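Pentacotripeptide-repeat region of PRORP domain-containing protein (Brachypodium distachyon, PDB 4ME2) probably binds RNA in a sequence-specific way, as a chloroplast pentatricopeptide-repeat protein linked to group II introns. Local coordinates at residues 107-112 / 140-145; 169-174 / 204-209; 185-190 / 212-217. One frame throughout, in Å; residues are numbered along the deposited sequence.

Contact 1 of 3, residues 107-112 / 140-145; sequences VARAEP and DALVEA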
# COMPACT_ATOMS: atom_id res chain seq x y z
N VAL A 107 -0.02 -4.53 11.91
CA VAL A 107 -0.52 -5.55 12.82
C VAL A 107 -1.60 -6.36 12.10
O VAL A 107 -1.57 -7.59 12.13
CB VAL A 107 -1.08 -4.95 14.14
CG1 VAL A 107 -1.66 -6.05 15.02
CG2 VAL A 107 0.02 -4.22 14.91
N ALA A 108 -2.54 -5.68 11.44
CA ALA A 108 -3.62 -6.39 10.73
C ALA A 108 -3.06 -7.34 9.66
O ALA A 108 -3.57 -8.45 9.47
CB ALA A 108 -4.59 -5.40 10.11
N ARG A 109 -2.01 -6.89 8.97
CA ARG A 109 -1.45 -7.64 7.84
C ARG A 109 -0.92 -9.02 8.25
O ARG A 109 -0.82 -9.90 7.41
CB ARG A 109 -0.35 -6.83 7.15
CG ARG A 109 -0.82 -5.60 6.37
CD ARG A 109 0.33 -4.89 5.66
NE ARG A 109 1.10 -5.87 4.91
CZ ARG A 109 2.29 -6.35 5.27
NH1 ARG A 109 2.90 -5.90 6.35
NH2 ARG A 109 2.87 -7.29 4.53
N ALA A 110 -0.60 -9.19 9.53
CA ALA A 110 -0.07 -10.46 10.04
C ALA A 110 -1.15 -11.39 10.60
O ALA A 110 -0.85 -12.52 11.01
CB ALA A 110 0.99 -10.20 11.10
N GLU A 111 -2.39 -10.92 10.63
CA GLU A 111 -3.49 -11.70 11.19
C GLU A 111 -4.02 -12.74 10.22
O GLU A 111 -4.04 -12.51 9.01
CB GLU A 111 -4.64 -10.80 11.67
CG GLU A 111 -4.31 -9.96 12.90
CD GLU A 111 -3.93 -10.81 14.10
OE1 GLU A 111 -4.82 -11.20 14.87
OE2 GLU A 111 -2.73 -11.08 14.28
N PRO A 112 -4.47 -13.90 10.75
CA PRO A 112 -4.98 -14.98 9.91
C PRO A 112 -6.15 -14.59 9.00
O PRO A 112 -6.31 -15.18 7.94
CB PRO A 112 -5.44 -16.03 10.92
CG PRO A 112 -4.62 -15.77 12.14
CD PRO A 112 -4.43 -14.27 12.17
N ASP A 140 6.95 3.57 0.67
CA ASP A 140 7.74 2.68 -0.19
C ASP A 140 7.83 1.29 0.42
O ASP A 140 7.74 0.28 -0.30
CB ASP A 140 9.15 3.22 -0.42
CG ASP A 140 9.18 4.50 -1.23
OD1 ASP A 140 8.13 4.92 -1.77
OD2 ASP A 140 10.27 5.09 -1.31
N ALA A 141 8.01 1.24 1.74
CA ALA A 141 8.09 -0.02 2.46
C ALA A 141 6.77 -0.78 2.42
O ALA A 141 6.76 -2.01 2.27
CB ALA A 141 8.55 0.20 3.90
N LEU A 142 5.65 -0.06 2.52
CA LEU A 142 4.33 -0.69 2.43
C LEU A 142 4.14 -1.36 1.07
O LEU A 142 3.57 -2.46 0.99
CB LEU A 142 3.23 0.35 2.69
CG LEU A 142 1.78 -0.14 2.56
CD1 LEU A 142 1.49 -1.27 3.54
CD2 LEU A 142 0.81 1.01 2.74
N VAL A 143 4.62 -0.70 0.01
CA VAL A 143 4.52 -1.26 -1.33
C VAL A 143 5.37 -2.52 -1.48
O VAL A 143 4.92 -3.51 -2.06
CB VAL A 143 4.84 -0.22 -2.42
CG1 VAL A 143 5.00 -0.88 -3.78
CG2 VAL A 143 3.73 0.82 -2.48
N GLU A 144 6.58 -2.51 -0.93
CA GLU A 144 7.40 -3.73 -0.90
C GLU A 144 6.69 -4.85 -0.15
O GLU A 144 6.74 -6.00 -0.59
CB GLU A 144 8.77 -3.47 -0.29
CG GLU A 144 9.65 -2.55 -1.12
CD GLU A 144 9.88 -3.07 -2.52
OE1 GLU A 144 10.35 -4.22 -2.66
OE2 GLU A 144 9.61 -2.33 -3.49
N ALA A 145 6.01 -4.52 0.95
CA ALA A 145 5.29 -5.51 1.76
C ALA A 145 4.11 -6.10 1.00
O ALA A 145 3.82 -7.29 1.12
CB ALA A 145 4.85 -4.91 3.09
O HOH W 1 5.06 -8.83 3.27
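R109 and A145 make the heart of this contact: the methyl of A145 sits over one face of the R109 guanidinium, offset toward the rim, with A145 CB 3.4 Å from R109 NH2 and 3.7 Å from R109 CZ. The group is therefore approached from above by an apolar carbon, while a polar link forms at its edge. There a water lies in the guanidinium plane, donating a hydrogen bond to A145 O (2.9 Å from the water oxygen) and accepting a weak one from R109 NH2 (3.0 Å), so it bridges side chain and helix backbone. Nearer the backbone, the aliphatic stem makes a looser touch, R109 CD to L142 CD1 at 4.4 Å. The R109 chain bends at chi3 (50°), which turns the guanidinium away from the line of its extended stem. These segments belong to helix 98-109, with the turn after it, and to helix 133-151, members of the helix-turn-helix array of a pentatricopeptide-repeat protein; helix 118-126 lies between them in sequence. Further out, other polar partners fix the rotation of the guanidinium. R109 NH1 is hydrogen-bonded to H106 ND1 on its own helix, and R109 NE forms a salt bridge with E149, on the same helix as A145, plus a weak hydrogen bond to the hydroxyl of Y121. L142 in turn packs on L105 and H106 of helix 98-109.

Contact 2 of 3, residues 169-174 / 204-209; sequences YKLTRL and EYMYRV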
# COMPACT_ATOMS: atom_id res chain seq x y z
N TYR A 169 -8.81 -2.57 -11.33
CA TYR A 169 -9.32 -1.28 -10.89
C TYR A 169 -8.67 -0.85 -9.57
O TYR A 169 -8.20 0.28 -9.44
CB TYR A 169 -10.85 -1.30 -10.77
CG TYR A 169 -11.42 -0.06 -10.13
CD1 TYR A 169 -11.67 1.09 -10.88
CD2 TYR A 169 -11.71 -0.03 -8.77
CE1 TYR A 169 -12.19 2.23 -10.29
CE2 TYR A 169 -12.23 1.10 -8.17
CZ TYR A 169 -12.47 2.23 -8.94
OH TYR A 169 -12.99 3.35 -8.35
N LYS A 170 -8.65 -1.76 -8.60
CA LYS A 170 -8.04 -1.47 -7.31
C LYS A 170 -6.53 -1.33 -7.43
O LYS A 170 -5.93 -0.46 -6.79
CB LYS A 170 -8.40 -2.55 -6.30
CG LYS A 170 -9.86 -2.55 -5.91
CD LYS A 170 -10.19 -3.74 -5.02
CE LYS A 170 -11.23 -3.36 -3.97
NZ LYS A 170 -11.56 -4.53 -3.11
N LEU A 171 -5.91 -2.16 -8.26
CA LEU A 171 -4.47 -2.04 -8.50
C LEU A 171 -4.13 -0.68 -9.11
O LEU A 171 -3.13 -0.05 -8.75
CB LEU A 171 -3.97 -3.17 -9.40
CG LEU A 171 -2.45 -3.28 -9.53
CD1 LEU A 171 -1.82 -3.78 -8.24
CD2 LEU A 171 -2.07 -4.18 -10.70
N THR A 172 -4.98 -0.22 -10.02
CA THR A 172 -4.75 1.06 -10.69
C THR A 172 -4.92 2.22 -9.72
O THR A 172 -4.21 3.23 -9.80
CB THR A 172 -5.65 1.23 -11.94
OG1 THR A 172 -5.43 0.14 -12.84
CG2 THR A 172 -5.31 2.53 -12.67
N ARG A 173 -5.86 2.08 -8.79
CA ARG A 173 -6.07 3.07 -7.73
C ARG A 173 -4.82 3.26 -6.89
O ARG A 173 -4.44 4.39 -6.58
CB ARG A 173 -7.23 2.67 -6.81
CG ARG A 173 -8.61 2.94 -7.39
CD ARG A 173 -9.69 2.93 -6.31
NE ARG A 173 -9.63 4.09 -5.43
CZ ARG A 173 -10.03 5.32 -5.76
NH1 ARG A 173 -10.52 5.56 -6.97
NH2 ARG A 173 -9.94 6.31 -4.88
N LEU A 174 -4.18 2.15 -6.52
CA LEU A 174 -2.92 2.21 -5.78
C LEU A 174 -1.83 2.89 -6.59
O LEU A 174 -1.10 3.75 -6.08
CB LEU A 174 -2.48 0.81 -5.33
CG LEU A 174 -1.09 0.71 -4.70
CD1 LEU A 174 -0.98 1.57 -3.45
CD2 LEU A 174 -0.77 -0.74 -4.36
N GLU A 204 -5.68 0.81 -21.17
CA GLU A 204 -4.97 2.00 -21.65
C GLU A 204 -4.73 2.96 -20.50
O GLU A 204 -3.67 3.58 -20.41
CB GLU A 204 -5.75 2.71 -22.75
CG GLU A 204 -5.13 4.02 -23.20
CD GLU A 204 -5.86 4.65 -24.38
OE1 GLU A 204 -7.08 4.43 -24.52
OE2 GLU A 204 -5.20 5.36 -25.16
N TYR A 205 -5.73 3.09 -19.62
CA TYR A 205 -5.63 3.97 -18.46
C TYR A 205 -4.41 3.70 -17.58
O TYR A 205 -3.73 4.63 -17.19
CB TYR A 205 -6.92 3.93 -17.63
CG TYR A 205 -6.93 4.89 -16.47
CD1 TYR A 205 -6.66 6.24 -16.65
CD2 TYR A 205 -7.23 4.45 -15.18
CE1 TYR A 205 -6.67 7.13 -15.59
CE2 TYR A 205 -7.25 5.32 -14.11
CZ TYR A 205 -6.96 6.66 -14.32
OH TYR A 205 -6.99 7.53 -13.27
N MET A 206 -4.13 2.43 -17.27
CA MET A 206 -2.94 2.12 -16.48
C MET A 206 -1.66 2.61 -17.16
O MET A 206 -0.77 3.17 -16.52
CB MET A 206 -2.83 0.62 -16.21
CG MET A 206 -1.53 0.19 -15.54
SD MET A 206 -1.31 0.84 -13.87
CE MET A 206 -2.05 -0.48 -12.91
N TYR A 207 -1.58 2.40 -18.48
CA TYR A 207 -0.40 2.82 -19.24
C TYR A 207 -0.22 4.34 -19.20
O TYR A 207 0.89 4.83 -19.02
CB TYR A 207 -0.49 2.34 -20.69
CG TYR A 207 -0.50 0.84 -20.85
CD1 TYR A 207 0.46 0.05 -20.23
CD2 TYR A 207 -1.48 0.22 -21.61
CE1 TYR A 207 0.45 -1.33 -20.37
CE2 TYR A 207 -1.50 -1.16 -21.76
CZ TYR A 207 -0.53 -1.92 -21.14
OH TYR A 207 -0.54 -3.28 -21.28
N ARG A 208 -1.31 5.07 -19.38
CA ARG A 208 -1.24 6.52 -19.41
C ARG A 208 -0.83 7.08 -18.05
O ARG A 208 -0.03 8.00 -17.97
CB ARG A 208 -2.57 7.13 -19.87
CG ARG A 208 -3.00 6.72 -21.27
CD ARG A 208 -4.24 7.48 -21.71
NE ARG A 208 -4.08 8.92 -21.48
CZ ARG A 208 -4.91 9.86 -21.92
NH1 ARG A 208 -5.98 9.54 -22.64
NH2 ARG A 208 -4.65 11.13 -21.65
N VAL A 209 -1.39 6.50 -16.99
CA VAL A 209 -1.04 6.90 -15.63
C VAL A 209 0.47 6.78 -15.44
O VAL A 209 1.13 7.72 -14.98
CB VAL A 209 -1.75 6.02 -14.57
CG1 VAL A 209 -1.18 6.27 -13.18
CG2 VAL A 209 -3.25 6.29 -14.58
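T172 CG2 comes at the Y205 ring obliquely, 3.7 Å from both Y205 CD2 and Y205 CE2. One face of the same ring is covered by V209 CG2 from the next turn of its own helix, 3.6 Å above the plane and offset toward the rim. M206 CE lies 3.4 Å from T172 OG1, the other branch of the threonine, and 3.8 Å from the backbone T172 CA; the two side chains overlap while pointing opposite ways. The M206 chain bends at chi2 (65°) and chi3, which carries its methyl toward 169-174. Segments 169-174 and 204-209, on helices 168-180 and 204-216, run nearly parallel, 11° apart, with axes 10.5 Å from each other, and helix 184-197 lies between them in sequence, an up-down-up order fitting the helix-turn-helix repeats of this superhelical protein family. T172 OG1 keeps its polar bond inside its own helix, to the carbonyl oxygen of V168, so the hydroxyl faces the M206 methyl while already satisfied. M206 CE also touches L171 CD2 at 4.3 Å. The intervening helix backs this layer, Y191 against M206 and A194 against L171.

Contact 3 of 3, residues 185-190 / 212-217; sequences RAAWRV and KGMKRL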
# COMPACT_ATOMS: atom_id res chain seq x y z
N ARG A 185 9.36 5.23 -7.79
CA ARG A 185 9.95 3.90 -7.74
C ARG A 185 8.93 2.87 -7.25
O ARG A 185 8.83 1.77 -7.81
CB ARG A 185 11.20 3.91 -6.85
CG ARG A 185 11.89 2.56 -6.72
CD ARG A 185 12.30 1.98 -8.07
NE ARG A 185 13.21 2.86 -8.81
CZ ARG A 185 13.50 2.74 -10.10
NH1 ARG A 185 12.97 1.76 -10.82
NH2 ARG A 185 14.34 3.60 -10.67
N ALA A 186 8.19 3.22 -6.20
CA ALA A 186 7.12 2.37 -5.67
C ALA A 186 6.07 2.05 -6.74
O ALA A 186 5.68 0.89 -6.90
CB ALA A 186 6.48 2.99 -4.44
N ALA A 187 5.64 3.07 -7.48
CA ALA A 187 4.67 2.86 -8.56
C ALA A 187 5.24 1.91 -9.62
O ALA A 187 4.58 0.96 -10.06
CB ALA A 187 4.25 4.20 -9.17
N TRP A 188 6.48 2.17 -10.03
CA TRP A 188 7.14 1.29 -10.97
C TRP A 188 7.20 -0.13 -10.45
O TRP A 188 6.92 -1.08 -11.20
CB TRP A 188 8.53 1.80 -11.30
CG TRP A 188 9.27 0.81 -12.14
CD1 TRP A 188 10.28 -0.04 -11.74
CD2 TRP A 188 9.00 0.49 -13.53
NE1 TRP A 188 10.68 -0.83 -12.79
CE2 TRP A 188 9.96 -0.56 -13.89
CE3 TRP A 188 8.12 0.96 -14.50
CZ2 TRP A 188 10.00 -1.10 -15.16
CZ3 TRP A 188 8.18 0.41 -15.78
CH2 TRP A 188 9.09 -0.60 -16.10
N ARG A 189 7.55 -0.30 -9.18
CA ARG A 189 7.64 -1.63 -8.58
C ARG A 189 6.34 -2.40 -8.75
O ARG A 189 6.35 -3.55 -9.19
CB ARG A 189 8.04 -1.56 -7.10
CG ARG A 189 9.54 -1.44 -6.85
CD ARG A 189 10.12 -2.69 -6.18
NE ARG A 189 9.78 -3.93 -6.85
CZ ARG A 189 9.57 -5.10 -6.24
NH1 ARG A 189 9.66 -5.22 -4.92
NH2 ARG A 189 9.27 -6.17 -6.96
N VAL A 190 5.22 -1.76 -8.42
CA VAL A 190 3.90 -2.40 -8.55
C VAL A 190 3.57 -2.70 -10.01
O VAL A 190 3.14 -3.82 -10.35
CB VAL A 190 2.77 -1.52 -7.97
CG1 VAL A 190 1.41 -2.10 -8.34
CG2 VAL A 190 2.90 -1.40 -6.46
N LYS A 212 3.04 8.92 -18.11
CA LYS A 212 3.09 10.34 -17.77
C LYS A 212 3.66 10.55 -16.36
O LYS A 212 4.38 11.52 -16.11
CB LYS A 212 1.69 10.98 -17.90
CG LYS A 212 1.02 10.71 -19.25
CD LYS A 212 -0.46 11.07 -19.29
CE LYS A 212 -0.70 12.51 -19.72
NZ LYS A 212 -2.10 12.72 -20.20
N GLY A 213 3.35 9.62 -15.46
CA GLY A 213 3.86 9.68 -14.09
C GLY A 213 5.37 9.53 -14.01
O GLY A 213 6.05 10.33 -13.37
N MET A 214 5.90 8.50 -14.66
CA MET A 214 7.34 8.26 -14.65
C MET A 214 8.10 9.45 -15.23
O MET A 214 9.10 9.89 -14.66
CB MET A 214 7.69 6.97 -15.39
CG MET A 214 7.15 5.71 -14.74
SD MET A 214 7.67 5.43 -13.03
CE MET A 214 6.25 6.09 -12.14
N LYS A 215 7.60 9.98 -16.34
CA LYS A 215 8.25 11.11 -17.00
C LYS A 215 8.28 12.32 -16.08
O LYS A 215 9.33 12.91 -15.83
CB LYS A 215 7.55 11.44 -18.31
CG LYS A 215 8.14 12.63 -19.04
CD LYS A 215 7.53 12.75 -20.42
CE LYS A 215 8.45 13.54 -21.34
NZ LYS A 215 8.07 13.33 -22.77
N ARG A 216 7.10 12.67 -15.56
CA ARG A 216 6.94 13.82 -14.69
C ARG A 216 7.86 13.77 -13.47
O ARG A 216 8.37 14.79 -13.02
CB ARG A 216 5.47 13.94 -14.26
CG ARG A 216 5.08 15.23 -13.55
CD ARG A 216 3.58 15.30 -13.29
NE ARG A 216 3.13 14.23 -12.41
CZ ARG A 216 3.26 14.26 -11.08
NH1 ARG A 216 3.82 15.31 -10.50
NH2 ARG A 216 2.84 13.24 -10.35
N LEU A 217 8.10 12.57 -12.95
CA LEU A 217 8.89 12.38 -11.74
C LEU A 217 10.36 12.07 -11.99
O LEU A 217 11.13 11.83 -11.06
CB LEU A 217 8.25 11.31 -10.85
CG LEU A 217 6.85 11.70 -10.36
CD1 LEU A 217 6.11 10.49 -9.83
CD2 LEU A 217 6.95 12.80 -9.31
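This is a small, purely apolar contact between neighbouring helices 184-197 and 204-216 near the C-terminal end of the solenoid, where one methionine bridges two adjacent residues of the other helix. The tip of M214 does the touching: its methyl, CE, lies 4.0 Å from A187 CB, while its sulfur, SD, lies 4.1 Å from W188 CB. It is thus the W188 methylene, and not the indole, that meets the sulfur. M214 starts with CG beside its backbone N (chi1 -65°) and bends again at chi2 and chi3, folding into a hook whose SD-CE end is presented to the CB atoms of A187 and W188. W188 has CG anti to its backbone N (chi1 173°), which takes the indole off to pack on E222, E225 and V226 of helix 220-236. That last helix also supplies A223 against M214, and A184 closes in from the start of helix 184-197. A187 also packs on V179 of helix 168-180. With thioether, methyl and methylene groups alone in play, the interaction is dispersive and non-directional, so the position of M214 is probably set by the surrounding packing, no directional bond joining the two segments.

The three contacts step along the helical array toward the C-terminus. Contact 1 closes before the others open; its centre lies about 21 Å from the centre of each of the other two. Contacts 2 and 3 alternate along the chain, with centres about 12 Å apart, and share helix 204-216, which meets helix 168-180 in one and helix 184-197 in the other. L171 packs on V190 to join these two, L171 CD1 lying 3.6 Å from V190 CG1. Contact 1 reaches contact 3 through the salt bridge E144 OE1 to R189 NH1 (2.6 Å) and through V143 packing on V190. Helices 133-151, 168-180, 184-197 and 204-216 are thereby joined into one packed stack, consistent with a repeat scaffold for RNA.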